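Local coordinates for peptidase M16 domain protein (Alicyclobacillus acidocaldarius subsp. acidocaldarius DSM 446, PDB 4XEA), which probably cleaves peptides as a metallopeptidase of the M16 (insulinase) family and binds a nickel ion, at residues 77-81 with 82-86; 200-204 with 205-209; 213-217 with 218-222; 353-356 with 357-361; 367-370 with 371-374. One frame throughout, in Å; residues are numbered along the deposited sequence.

All five contacts are local, each made within one continuous run of chain. Contacts 1, 2 and 3 sit at helix ends: a Schellman motif closing helix 75-80 before strand 84-90, then the capped start and the C-terminal end of helix 204-216. Contacts 4 and 5 lie inside the consecutive helices 346-363 and 367-379, their centres about 16 Å apart. Contacts 3 and 4 are surface contacts, contact 3 rich in lysine, contact 4 in lysine and arginine. The others are partly buried: contacts 1 and 2 pair a phenylalanine with an aliphatic side chain, contact 5 with an asparagine amide. Contact 5 has the centre nearest that of the chain, and its Asn367 packs on Gly200 of contact 2.

Contact 1: residues 77-81 with 82-86; sequences ARFAA and HGASV
Phe79 and Val86 meet at about a right angle, the valine CB sitting over one face of the ring, 3.7 Å from its centroid, in a CH-pi contact. CG1 of Val86 joins in at the rim, 3.5 Å from Phe79 CD2, while Ala84 CB lies near the ring plane at its edge. Phe79 CG stands anti to the carbonyl carbon (chi1 -70°), which sets the ring beside Val86. An alanine here is likely to open a gap beside Val86 and deprive it of its CH-pi partner. The backbone turn that brings these groups together is a Schellman motif. Ala84 N bonds to Phe79 O at 3.0 Å and Gly83 N to Ala80 O at 3.2 Å, the latter almost straight (170°). Phe79 O also accepts from His82 N, the two donors arriving from opposite faces of its carbonyl plane. Gly83, with its positive phi of 83°, is the C-prime residue. His82 CD2 lies 3.4 Å from Arg78 O, in the ring plane. The motif passes the chain from helix 75-80 into strand 84-90, outermost in its sheet within this chain; helix 105-116 packs on Phe79 and Ala84 through Thr111 and His108.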
loop_
_atom_site.group_PDB
_atom_site.type_symbol
_atom_site.label_atom_id
_atom_site.label_comp_id
_atom_site.label_asym_id
_atom_site.label_seq_id
_atom_site.Cartn_x
_atom_site.Cartn_y
_atom_site.Cartn_z
ATOM N N ALA A 77 14.279 10.757 -16.021
ATOM C CA ALA A 77 13.743 12.012 -16.530
ATOM C C ALA A 77 13.082 11.843 -17.897
ATOM O O ALA A 77 12.114 12.524 -18.195
ATOM C CB ALA A 77 14.831 13.083 -16.592
ATOM N N ARG A 78 13.590 10.926 -18.712
ATOM C CA ARG A 78 12.983 10.640 -20.017
ATOM C C ARG A 78 11.522 10.202 -19.861
ATOM O O ARG A 78 10.653 10.687 -20.580
ATOM C CB ARG A 78 13.811 9.579 -20.781
ATOM C CG ARG A 78 13.278 9.155 -22.184
ATOM C CD ARG A 78 13.080 10.340 -23.130
ATOM N NE ARG A 78 14.316 11.104 -23.315
ATOM C CZ ARG A 78 15.214 10.884 -24.273
ATOM N NH1 ARG A 78 15.034 9.930 -25.177
ATOM N NH2 ARG A 78 16.305 11.634 -24.327
ATOM N N PHE A 79 11.246 9.320 -18.901
ATOM C CA PHE A 79 9.864 8.979 -18.544
ATOM C C PHE A 79 9.110 10.143 -17.920
ATOM O O PHE A 79 7.952 10.378 -18.263
ATOM C CB PHE A 79 9.824 7.833 -17.533
ATOM C CG PHE A 79 10.236 6.532 -18.112
ATOM C CD1 PHE A 79 9.339 5.771 -18.818
ATOM C CD2 PHE A 79 11.523 6.094 -17.971
ATOM C CE1 PHE A 79 9.737 4.588 -19.392
ATOM C CE2 PHE A 79 11.922 4.905 -18.502
ATOM C CZ PHE A 79 11.036 4.157 -19.223
ATOM N N ALA A 80 9.756 10.839 -16.982
ATOM C CA ALA A 80 9.101 11.887 -16.181
ATOM C C ALA A 80 8.724 13.138 -16.994
ATOM O O ALA A 80 7.627 13.694 -16.818
ATOM C CB ALA A 80 9.996 12.265 -14.995
ATOM N N ALA A 81 9.633 13.577 -17.867
ATOM C CA ALA A 81 9.374 14.720 -18.741
ATOM C C ALA A 81 8.155 14.497 -19.653
ATOM O O ALA A 81 7.585 15.463 -20.150
ATOM C CB ALA A 81 10.618 15.042 -19.583
ATOM N N HIS A 82 7.748 13.238 -19.854
ATOM C CA HIS A 82 6.567 12.925 -20.678
ATOM C C HIS A 82 5.427 12.182 -19.942
ATOM O O HIS A 82 4.604 11.521 -20.570
ATOM C CB HIS A 82 7.011 12.166 -21.943
ATOM C CG HIS A 82 7.992 12.931 -22.775
ATOM N ND1 HIS A 82 7.604 13.879 -23.694
ATOM C CD2 HIS A 82 9.347 12.908 -22.806
ATOM C CE1 HIS A 82 8.676 14.399 -24.265
ATOM N NE2 HIS A 82 9.747 13.829 -23.742
ATOM N N GLY A 83 5.369 12.319 -18.616
ATOM C CA GLY A 83 4.193 11.906 -17.836
ATOM C C GLY A 83 4.144 10.418 -17.482
ATOM O O GLY A 83 3.099 9.768 -17.605
ATOM N N ALA A 84 5.284 9.879 -17.063
ATOM C CA ALA A 84 5.369 8.507 -16.555
ATOM C C ALA A 84 6.509 8.453 -15.575
ATOM O O ALA A 84 7.326 9.376 -15.526
ATOM C CB ALA A 84 5.607 7.490 -17.699
ATOM N N SER A 85 6.565 7.377 -14.804
ATOM C CA SER A 85 7.727 7.105 -13.960
ATOM C C SER A 85 8.064 5.619 -13.964
ATOM O O SER A 85 7.182 4.773 -14.116
ATOM C CB SER A 85 7.504 7.605 -12.534
ATOM O OG SER A 85 6.702 6.693 -11.825
ATOM N N VAL A 86 9.350 5.328 -13.765
ATOM C CA VAL A 86 9.925 4.009 -14.016
ATOM C C VAL A 86 10.582 3.517 -12.727
ATOM O O VAL A 86 11.058 4.314 -11.918
ATOM C CB VAL A 86 10.961 4.046 -15.172
ATOM C CG1 VAL A 86 12.168 4.872 -14.794
ATOM C CG2 VAL A 86 11.409 2.623 -15.581
#

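Contact 2: residues 200-204 with 205-209; sequences GGFDA and DEIAH
Asp203 OD1 takes a hydrogen bond from Glu206 N at 2.8 Å, the shortest polar bond here, and so caps the start of helix 204-216. The N-H points well at the oxygen (164°) but meets it on the anti side, 34° out of the carboxylate plane. With CG opposite the backbone N (chi1 180°), the carboxylate folds back over the first turn, where OD1 also comes within 2.9 Å of Asp205 N. The same residue gives its backbone O to Ile207 N at 3.1 Å, and Ala208 N bonds to Ala204 O to carry the helix on. Beside the cap, Phe202 and Ile207 cross at about a right angle: ring atom CD2 touches Ile207 CG1 at 3.6 Å in an oblique approach. Ile105 of helix 105-116 packs against both side chains, and Leu22 and Pro24 of strand 19-24 against the ring. The contact therefore joins the end of sheet strand 194-200 to the following helix, a polar cap outside and an apolar pair within. Three acidic residues, Asp203, Asp205 and Glu206, gather here; Asp203 OD1 and Asp205 OD2 are 4.2 Å apart. Their mutual repulsion is probably offset by the positive end of the helix dipole, and Asp205 has a salt bridge to Arg10, so negative charge at this N-terminus is likely to be well tolerated.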
loop_
_atom_site.group_PDB
_atom_site.type_symbol
_atom_site.label_atom_id
_atom_site.label_comp_id
_atom_site.label_asym_id
_atom_site.label_seq_id
_atom_site.Cartn_x
_atom_site.Cartn_y
_atom_site.Cartn_z
ATOM N N GLY A 200 -3.833 -0.936 -19.649
ATOM C CA GLY A 200 -4.392 0.374 -19.342
ATOM C C GLY A 200 -4.857 1.162 -20.551
ATOM O O GLY A 200 -5.211 0.584 -21.599
ATOM N N GLY A 201 -4.858 2.487 -20.399
ATOM C CA GLY A 201 -5.439 3.414 -21.399
ATOM C C GLY A 201 -4.540 3.748 -22.576
ATOM O O GLY A 201 -4.089 4.864 -22.705
ATOM N N PHE A 202 -4.280 2.777 -23.438
ATOM C CA PHE A 202 -3.439 2.990 -24.635
ATOM C C PHE A 202 -4.076 2.336 -25.850
ATOM O O PHE A 202 -4.923 1.454 -25.709
ATOM C CB PHE A 202 -2.053 2.388 -24.428
ATOM C CG PHE A 202 -2.065 0.863 -24.286
ATOM C CD1 PHE A 202 -2.401 0.252 -23.076
ATOM C CD2 PHE A 202 -1.775 0.054 -25.377
ATOM C CE1 PHE A 202 -2.443 -1.129 -22.964
ATOM C CE2 PHE A 202 -1.798 -1.343 -25.264
ATOM C CZ PHE A 202 -2.130 -1.933 -24.052
ATOM N N ASP A 203 -3.634 2.737 -27.040
ATOM C CA ASP A 203 -4.163 2.169 -28.283
ATOM C C ASP A 203 -3.337 0.969 -28.608
ATOM O O ASP A 203 -2.137 1.092 -28.807
ATOM C CB ASP A 203 -4.105 3.200 -29.420
ATOM C CG ASP A 203 -4.636 2.651 -30.723
ATOM O OD1 ASP A 203 -4.102 1.657 -31.257
ATOM O OD2 ASP A 203 -5.605 3.213 -31.214
ATOM N N ALA A 204 -3.966 -0.195 -28.647
ATOM C CA ALA A 204 -3.221 -1.444 -28.824
ATOM C C ALA A 204 -2.575 -1.574 -30.217
ATOM O O ALA A 204 -1.470 -2.105 -30.356
ATOM C CB ALA A 204 -4.118 -2.656 -28.519
ATOM N N ASP A 205 -3.246 -1.070 -31.245
ATOM C CA ASP A 205 -2.696 -1.143 -32.609
ATOM C C ASP A 205 -1.460 -0.243 -32.693
ATOM O O ASP A 205 -0.456 -0.608 -33.292
ATOM C CB ASP A 205 -3.722 -0.691 -33.665
ATOM C CG ASP A 205 -5.001 -1.538 -33.675
ATOM O OD1 ASP A 205 -4.940 -2.774 -33.521
ATOM O OD2 ASP A 205 -6.081 -0.945 -33.881
ATOM N N GLU A 206 -1.555 0.946 -32.093
ATOM C CA GLU A 206 -0.452 1.913 -32.091
ATOM C C GLU A 206 0.775 1.342 -31.391
ATOM O O GLU A 206 1.886 1.385 -31.933
ATOM C CB GLU A 206 -0.871 3.204 -31.381
ATOM C CG GLU A 206 0.240 4.270 -31.271
ATOM C CD GLU A 206 -0.044 5.327 -30.196
ATOM O OE1 GLU A 206 -0.997 5.151 -29.392
ATOM O OE2 GLU A 206 0.691 6.339 -30.167
ATOM N N ILE A 207 0.576 0.790 -30.196
ATOM C CA ILE A 207 1.693 0.331 -29.398
ATOM C C ILE A 207 2.313 -0.959 -29.979
ATOM O O ILE A 207 3.539 -1.133 -29.940
ATOM C CB ILE A 207 1.285 0.142 -27.912
ATOM C CG1 ILE A 207 0.891 1.486 -27.275
ATOM C CG2 ILE A 207 2.415 -0.526 -27.122
ATOM C CD1 ILE A 207 1.935 2.599 -27.403
ATOM N N ALA A 208 1.477 -1.842 -30.539
ATOM C CA ALA A 208 1.975 -3.082 -31.173
ATOM C C ALA A 208 2.906 -2.788 -32.333
ATOM O O ALA A 208 3.892 -3.480 -32.525
ATOM C CB ALA A 208 0.840 -3.959 -31.631
ATOM N N HIS A 209 2.600 -1.744 -33.092
ATOM C CA HIS A 209 3.431 -1.302 -34.203
ATOM C C HIS A 209 4.742 -0.659 -33.703
ATOM O O HIS A 209 5.807 -0.908 -34.244
ATOM C CB HIS A 209 2.599 -0.326 -35.054
ATOM C CG HIS A 209 3.308 0.222 -36.245
ATOM N ND1 HIS A 209 3.642 -0.552 -37.338
ATOM C CD2 HIS A 209 3.693 1.485 -36.543
ATOM C CE1 HIS A 209 4.225 0.209 -38.250
ATOM N NE2 HIS A 209 4.264 1.450 -37.794
#

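Contact 3: residues 213-217 with 218-222; sequences ENQAK and KSFKE
This is the C-terminal end of helix 204-216, where the chain leaves the last turn and Lys218 folds back along it. The close side is made by Lys218: its CG is anti to the carbonyl carbon (chi1 -63°) and the chain extended beyond, which lays it along the final turn. CG lies 3.5 Å from Asn214 O, and CE comes to 3.3 Å from Asn214 OD1. The lysine's backbone N bonds to Gln215 O at 3.2 Å, the donor standing well above the carbonyl plane. Asn214 OD1 accepts a hydrogen bond from Gln215 NE2 at 3.0 Å, which, with the outside bonds of both amides, helps to fix how they are turned. Gln215 NE2 also bonds to Gln117 OE1, and Gln215 OE1 accepts from Asn16. Lys218 NZ ends in a salt bridge to Asp114, which also accepts from Asn214 ND2, and bonds to Gln117. A methionine in place of Lys218 would probably leave Asp114 without its ion-pair mate and Gln117 without a donor. The loose side is the outward one: the end of the Lys217 side chain leads away from the turn, and Ser219 points off it. Phe220 alone comes back from the loop, its ring crossing the Gln215 side chain at about a right angle and setting edge atom CE2 3.6 Å from Gln215 O.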
loop_
_atom_site.group_PDB
_atom_site.type_symbol
_atom_site.label_atom_id
_atom_site.label_comp_id
_atom_site.label_asym_id
_atom_site.label_seq_id
_atom_site.Cartn_x
_atom_site.Cartn_y
_atom_site.Cartn_z
ATOM N N GLU A 213 8.437 -2.178 -34.599
ATOM C CA GLU A 213 9.395 -1.285 -35.260
ATOM C C GLU A 213 10.666 -1.106 -34.444
ATOM O O GLU A 213 11.762 -1.135 -34.988
ATOM C CB GLU A 213 8.756 0.071 -35.589
ATOM C CG GLU A 213 7.847 0.001 -36.785
ATOM C CD GLU A 213 8.613 -0.319 -38.069
ATOM O OE1 GLU A 213 8.851 -1.519 -38.356
ATOM O OE2 GLU A 213 8.996 0.630 -38.776
ATOM N N ASN A 214 10.522 -0.953 -33.135
ATOM C CA ASN A 214 11.671 -0.814 -32.254
ATOM C C ASN A 214 12.572 -2.047 -32.299
ATOM O O ASN A 214 13.793 -1.920 -32.386
ATOM C CB ASN A 214 11.189 -0.581 -30.800
ATOM C CG ASN A 214 12.329 -0.341 -29.834
ATOM O OD1 ASN A 214 13.060 -1.267 -29.471
ATOM N ND2 ASN A 214 12.468 0.905 -29.381
ATOM N N GLN A 215 11.964 -3.235 -32.202
ATOM C CA GLN A 215 12.687 -4.510 -32.247
ATOM C C GLN A 215 13.266 -4.842 -33.623
ATOM O O GLN A 215 14.385 -5.354 -33.708
ATOM C CB GLN A 215 11.769 -5.649 -31.793
ATOM C CG GLN A 215 11.262 -5.468 -30.324
ATOM C CD GLN A 215 12.403 -5.442 -29.335
ATOM O OE1 GLN A 215 12.805 -6.488 -28.813
ATOM N NE2 GLN A 215 12.960 -4.266 -29.095
ATOM N N ALA A 216 12.512 -4.535 -34.684
ATOM C CA ALA A 216 12.973 -4.766 -36.066
ATOM C C ALA A 216 14.233 -3.955 -36.416
ATOM O O ALA A 216 15.070 -4.408 -37.197
ATOM C CB ALA A 216 11.848 -4.475 -37.066
ATOM N N LYS A 217 14.366 -2.769 -35.823
ATOM C CA LYS A 217 15.526 -1.894 -36.037
ATOM C C LYS A 217 16.788 -2.305 -35.285
ATOM O O LYS A 217 17.866 -1.816 -35.570
ATOM C CB LYS A 217 15.157 -0.447 -35.680
ATOM C CG LYS A 217 14.377 0.261 -36.789
ATOM C CD LYS A 217 13.707 1.555 -36.292
ATOM C CE LYS A 217 12.807 2.162 -37.364
ATOM N NZ LYS A 217 11.737 3.041 -36.786
ATOM N N LYS A 218 16.658 -3.210 -34.324
ATOM C CA LYS A 218 17.808 -3.697 -33.575
ATOM C C LYS A 218 18.298 -5.039 -34.115
ATOM O O LYS A 218 17.584 -5.734 -34.835
ATOM C CB LYS A 218 17.443 -3.827 -32.095
ATOM C CG LYS A 218 17.078 -2.472 -31.456
ATOM C CD LYS A 218 16.671 -2.602 -29.975
ATOM C CE LYS A 218 16.346 -1.216 -29.405
ATOM N NZ LYS A 218 16.085 -1.234 -27.962
ATOM N N SER A 219 19.515 -5.405 -33.743
ATOM C CA SER A 219 20.082 -6.680 -34.162
ATOM C C SER A 219 20.359 -7.567 -32.972
ATOM O O SER A 219 21.103 -7.211 -32.056
ATOM C CB SER A 219 21.367 -6.471 -34.932
ATOM O OG SER A 219 21.077 -6.040 -36.245
ATOM N N PHE A 220 19.770 -8.744 -32.991
ATOM C CA PHE A 220 19.961 -9.656 -31.906
ATOM C C PHE A 220 20.713 -10.874 -32.376
ATOM O O PHE A 220 20.544 -11.313 -33.499
ATOM C CB PHE A 220 18.615 -10.041 -31.327
ATOM C CG PHE A 220 17.833 -8.864 -30.824
ATOM C CD1 PHE A 220 18.016 -8.400 -29.529
ATOM C CD2 PHE A 220 16.948 -8.200 -31.662
ATOM C CE1 PHE A 220 17.303 -7.308 -29.068
ATOM C CE2 PHE A 220 16.240 -7.117 -31.212
ATOM C CZ PHE A 220 16.413 -6.667 -29.911
ATOM N N LYS A 221 21.530 -11.404 -31.468
ATOM C CA LYS A 221 22.164 -12.696 -31.628
ATOM C C LYS A 221 21.142 -13.825 -31.639
ATOM O O LYS A 221 19.950 -13.627 -31.341
ATOM C CB LYS A 221 23.148 -12.944 -30.477
ATOM C CG LYS A 221 24.460 -12.140 -30.583
ATOM C CD LYS A 221 25.070 -11.957 -29.181
ATOM C CE LYS A 221 26.360 -11.132 -29.204
ATOM N NZ LYS A 221 26.624 -10.577 -27.830
ATOM N N GLU A 222 21.633 -15.004 -32.012
ATOM C CA GLU A 222 20.886 -16.234 -31.837
ATOM C C GLU A 222 20.583 -16.381 -30.375
ATOM O O GLU A 222 21.402 -16.003 -29.529
ATOM C CB GLU A 222 21.678 -17.465 -32.317
ATOM C CG GLU A 222 21.913 -17.473 -33.832
ATOM C CD GLU A 222 20.662 -17.051 -34.599
ATOM O OE1 GLU A 222 19.572 -17.629 -34.349
ATOM O OE2 GLU A 222 20.760 -16.114 -35.424
#

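Contact 4: residues 353-356 with 357-361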
loop_
_atom_site.group_PDB
_atom_site.type_symbol
_atom_site.label_atom_id
_atom_site.label_comp_id
_atom_site.label_asym_id
_atom_site.label_seq_id
_atom_site.Cartn_x
_atom_site.Cartn_y
_atom_site.Cartn_z
ATOM N N ARG A 353 -12.405 -19.954 -0.021
ATOM C CA ARG A 353 -12.511 -19.957 -1.479
ATOM C C ARG A 353 -13.299 -18.714 -1.968
ATOM O O ARG A 353 -12.877 -18.051 -2.918
ATOM C CB ARG A 353 -13.212 -21.216 -1.966
ATOM C CG ARG A 353 -13.254 -21.356 -3.473
ATOM C CD ARG A 353 -14.670 -21.666 -3.990
ATOM N NE ARG A 353 -15.120 -22.987 -3.574
ATOM C CZ ARG A 353 -14.638 -24.127 -4.062
ATOM N NH1 ARG A 353 -13.695 -24.125 -5.009
ATOM N NH2 ARG A 353 -15.109 -25.288 -3.611
ATOM N N LYS A 354 -14.403 -18.396 -1.311
ATOM C CA LYS A 354 -15.215 -17.227 -1.704
ATOM C C LYS A 354 -14.515 -15.876 -1.437
ATOM O O LYS A 354 -14.631 -14.959 -2.249
ATOM C CB LYS A 354 -16.556 -17.232 -0.985
ATOM C CG LYS A 354 -17.543 -16.145 -1.516
ATOM C CD LYS A 354 -18.446 -15.613 -0.459
ATOM C CE LYS A 354 -19.870 -16.142 -0.606
ATOM N NZ LYS A 354 -19.836 -17.617 -0.734
ATOM N N LYS A 355 -13.788 -15.756 -0.318
ATOM C CA LYS A 355 -12.965 -14.559 -0.071
ATOM C C LYS A 355 -11.908 -14.403 -1.146
ATOM O O LYS A 355 -11.726 -13.317 -1.683
ATOM C CB LYS A 355 -12.299 -14.599 1.321
ATOM C CG LYS A 355 -11.489 -13.322 1.696
ATOM C CD LYS A 355 -10.556 -13.510 2.907
ATOM C CE LYS A 355 -11.272 -13.613 4.236
ATOM N NZ LYS A 355 -10.277 -13.860 5.372
ATOM N N ILE A 356 -11.189 -15.475 -1.453
ATOM C CA ILE A 356 -10.081 -15.389 -2.399
ATOM C C ILE A 356 -10.586 -15.198 -3.861
ATOM O O ILE A 356 -9.956 -14.516 -4.644
ATOM C CB ILE A 356 -9.132 -16.601 -2.284
ATOM C CG1 ILE A 356 -8.507 -16.716 -0.868
ATOM C CG2 ILE A 356 -8.051 -16.554 -3.367
ATOM C CD1 ILE A 356 -7.783 -15.472 -0.320
HETATM N N MSE A 357 -11.712 -15.794 -4.218
HETATM C CA MSE A 357 -12.342 -15.528 -5.524
HETATM C C MSE A 357 -12.655 -14.037 -5.658
HETATM O O MSE A 357 -12.347 -13.444 -6.670
HETATM C CB MSE A 357 -13.601 -16.377 -5.696
HETATM C CG MSE A 357 -14.427 -16.060 -6.931
HETATM SE SE MSE A 357 -13.475 -16.523 -8.556
HETATM C CE MSE A 357 -14.124 -18.383 -8.611
ATOM N N GLY A 358 -13.242 -13.447 -4.620
ATOM C CA GLY A 358 -13.548 -12.014 -4.592
ATOM C C GLY A 358 -12.295 -11.149 -4.685
ATOM O O GLY A 358 -12.249 -10.192 -5.467
ATOM N N ARG A 359 -11.283 -11.502 -3.899
ATOM C CA ARG A 359 -10.030 -10.768 -3.862
ATOM C C ARG A 359 -9.381 -10.758 -5.256
ATOM O O ARG A 359 -8.920 -9.716 -5.729
ATOM C CB ARG A 359 -9.117 -11.391 -2.795
ATOM C CG ARG A 359 -7.804 -10.657 -2.510
ATOM C CD ARG A 359 -6.879 -11.466 -1.555
ATOM N NE ARG A 359 -7.251 -11.474 -0.117
ATOM C CZ ARG A 359 -7.821 -10.472 0.557
ATOM N NH1 ARG A 359 -8.111 -10.615 1.844
ATOM N NH2 ARG A 359 -8.110 -9.328 -0.038
ATOM N N VAL A 360 -9.369 -11.909 -5.914
ATOM C CA VAL A 360 -8.846 -12.034 -7.280
ATOM C C VAL A 360 -9.690 -11.251 -8.296
ATOM O O VAL A 360 -9.143 -10.482 -9.059
ATOM C CB VAL A 360 -8.709 -13.510 -7.705
ATOM C CG1 VAL A 360 -8.246 -13.622 -9.140
ATOM C CG2 VAL A 360 -7.688 -14.222 -6.766
ATOM N N LEU A 361 -11.004 -11.434 -8.298
ATOM C CA LEU A 361 -11.893 -10.636 -9.161
ATOM C C LEU A 361 -11.642 -9.105 -9.012
ATOM O O LEU A 361 -11.474 -8.405 -10.023
ATOM C CB LEU A 361 -13.351 -10.977 -8.884
ATOM C CG LEU A 361 -13.868 -12.347 -9.373
ATOM C CD1 LEU A 361 -15.382 -12.384 -9.239
ATOM C CD2 LEU A 361 -13.455 -12.669 -10.824
#
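This is a contact between successive turns inside helix 346-363, on its surface, with one flank against helix 387-396. Four i to i+4 backbone bonds carry it, among them Met357 N to Arg353 O and Arg359 N to Lys355 O, both 2.9 Å. On the apolar flank Ile356 CG2 lies 4.1 Å from Val360 CG2, the two side chains crossing at a slant, while Ile356 packs on Leu394. Met357, a selenomethionine, rests CB 3.3 Å from Arg353 O and bends its chain towards Ile391 and Leu394. Lys354 packs on Ala81 of the second subunit. On the polar flank, in the Arg359 conformer given, one of two, Lys355 and Arg359 lie side by side, with Lys355 CD 3.9 Å from Arg359 NH1; contact through the lysine's methylenes is therefore doubtful in detail. Arg353 NE pairs with Glu350, while its NH1 bonds to the backbone O of Leu394 and of Met397. Asp280 forms a salt bridge with Lys355 NZ, which probably eases its like-charge proximity to Arg359.

Contact 5: residues 367-370 with 371-374; sequences NAFL and VRNW
Asn373 holds ND2 over one face of the Phe369 ring, 3.2 Å above the ring plane and displaced toward the rim. The nearest ring carbons are CD1 and CE1, with Phe369 CD1 3.3 Å from Asn373 ND2. Ring and amide planes are 36° apart, so the amide is tilted over the face. Phe369 has CG opposite its backbone N (chi1 178°), which swings the ring along the helix toward the next turn and Asn373. The same ND2 donates to Phe369 O at 3.1 Å, almost straight (159°) and with the acceptor in the amide plane; Asn373 N reaches that oxygen too, at 2.9 Å. On the buried side, Val371 CG2 sits 3.3 Å from Asn367 O, and strands 31-37 and 194-200 pack against Val371, while Phe387 of helix 387-396 meets Phe369, Leu370 and Asn373. These contacts lodge the first turns of helix 367-379 between sheet and helix. Chemically, the bond from ND2 limits the turning of the amide, while the backbone N of Asn373 completes the pair of donors on Phe369 O; the ring packs against ND2, which gives a hydrogen to that same oxygen.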
loop_
_atom_site.group_PDB
_atom_site.type_symbol
_atom_site.label_atom_id
_atom_site.label_comp_id
_atom_site.label_asym_id
_atom_site.label_seq_id
_atom_site.Cartn_x
_atom_site.Cartn_y
_atom_site.Cartn_z
ATOM N N ASN A 367 -4.497 -2.352 -13.145
ATOM C CA ASN A 367 -3.457 -2.518 -14.181
ATOM C C ASN A 367 -2.231 -3.216 -13.599
ATOM O O ASN A 367 -1.745 -4.152 -14.212
ATOM C CB ASN A 367 -3.005 -1.194 -14.772
ATOM C CG ASN A 367 -4.045 -0.565 -15.677
ATOM O OD1 ASN A 367 -4.806 -1.254 -16.359
ATOM N ND2 ASN A 367 -4.066 0.751 -15.694
ATOM N N ALA A 368 -1.746 -2.749 -12.448
ATOM C CA ALA A 368 -0.512 -3.307 -11.863
ATOM C C ALA A 368 -0.649 -4.804 -11.581
ATOM O O ALA A 368 0.246 -5.586 -11.907
ATOM C CB ALA A 368 -0.098 -2.577 -10.599
ATOM N N PHE A 369 -1.735 -5.222 -10.952
ATOM C CA PHE A 369 -1.953 -6.664 -10.726
ATOM C C PHE A 369 -2.008 -7.482 -12.041
ATOM O O PHE A 369 -1.296 -8.504 -12.223
ATOM C CB PHE A 369 -3.213 -6.878 -9.878
ATOM C CG PHE A 369 -3.554 -8.342 -9.637
ATOM C CD1 PHE A 369 -3.177 -8.959 -8.436
ATOM C CD2 PHE A 369 -4.294 -9.066 -10.560
ATOM C CE1 PHE A 369 -3.504 -10.307 -8.187
ATOM C CE2 PHE A 369 -4.603 -10.435 -10.328
ATOM C CZ PHE A 369 -4.211 -11.031 -9.115
ATOM N N LEU A 370 -2.835 -7.051 -12.986
ATOM C CA LEU A 370 -2.935 -7.746 -14.260
ATOM C C LEU A 370 -1.561 -7.970 -14.890
ATOM O O LEU A 370 -1.246 -9.057 -15.395
ATOM C CB LEU A 370 -3.815 -6.952 -15.238
ATOM C CG LEU A 370 -5.291 -6.930 -14.928
ATOM C CD1 LEU A 370 -6.001 -5.784 -15.672
ATOM C CD2 LEU A 370 -5.902 -8.264 -15.238
ATOM N N VAL A 371 -0.742 -6.932 -14.862
ATOM C CA VAL A 371 0.543 -6.967 -15.552
ATOM C C VAL A 371 1.529 -7.855 -14.795
ATOM O O VAL A 371 2.088 -8.782 -15.368
ATOM C CB VAL A 371 1.108 -5.512 -15.739
ATOM C CG1 VAL A 371 2.563 -5.591 -16.154
ATOM C CG2 VAL A 371 0.260 -4.727 -16.789
ATOM N N ARG A 372 1.723 -7.556 -13.507
ATOM C CA ARG A 372 2.660 -8.271 -12.632
ATOM C C ARG A 372 2.395 -9.771 -12.661
ATOM O O ARG A 372 3.307 -10.582 -12.810
ATOM C CB ARG A 372 2.546 -7.780 -11.180
ATOM C CG ARG A 372 3.773 -7.044 -10.606
ATOM C CD ARG A 372 3.609 -6.659 -9.119
ATOM N NE ARG A 372 2.710 -7.557 -8.384
ATOM C CZ ARG A 372 1.521 -7.193 -7.903
ATOM N NH1 ARG A 372 1.087 -5.948 -8.058
ATOM N NH2 ARG A 372 0.764 -8.070 -7.263
ATOM N N ASN A 373 1.131 -10.137 -12.517
ATOM C CA ASN A 373 0.760 -11.558 -12.535
ATOM C C ASN A 373 0.864 -12.261 -13.881
ATOM O O ASN A 373 1.315 -13.419 -13.945
ATOM C CB ASN A 373 -0.572 -11.742 -11.872
ATOM C CG ASN A 373 -0.444 -11.566 -10.384
ATOM O OD1 ASN A 373 -0.048 -12.478 -9.723
ATOM N ND2 ASN A 373 -0.627 -10.362 -9.886
ATOM N N TRP A 374 0.539 -11.569 -14.961
ATOM C CA TRP A 374 0.722 -12.145 -16.302
ATOM C C TRP A 374 2.200 -12.467 -16.485
ATOM O O TRP A 374 2.580 -13.605 -16.855
ATOM C CB TRP A 374 0.235 -11.204 -17.434
ATOM C CG TRP A 374 -0.257 -11.983 -18.595
ATOM C CD1 TRP A 374 -1.552 -12.232 -18.884
ATOM C CD2 TRP A 374 0.520 -12.635 -19.612
ATOM N NE1 TRP A 374 -1.650 -12.985 -20.010
ATOM C CE2 TRP A 374 -0.384 -13.303 -20.447
ATOM C CE3 TRP A 374 1.894 -12.762 -19.867
ATOM C CZ2 TRP A 374 0.024 -14.046 -21.580
ATOM C CZ3 TRP A 374 2.322 -13.530 -20.990
ATOM C CH2 TRP A 374 1.395 -14.187 -21.799
#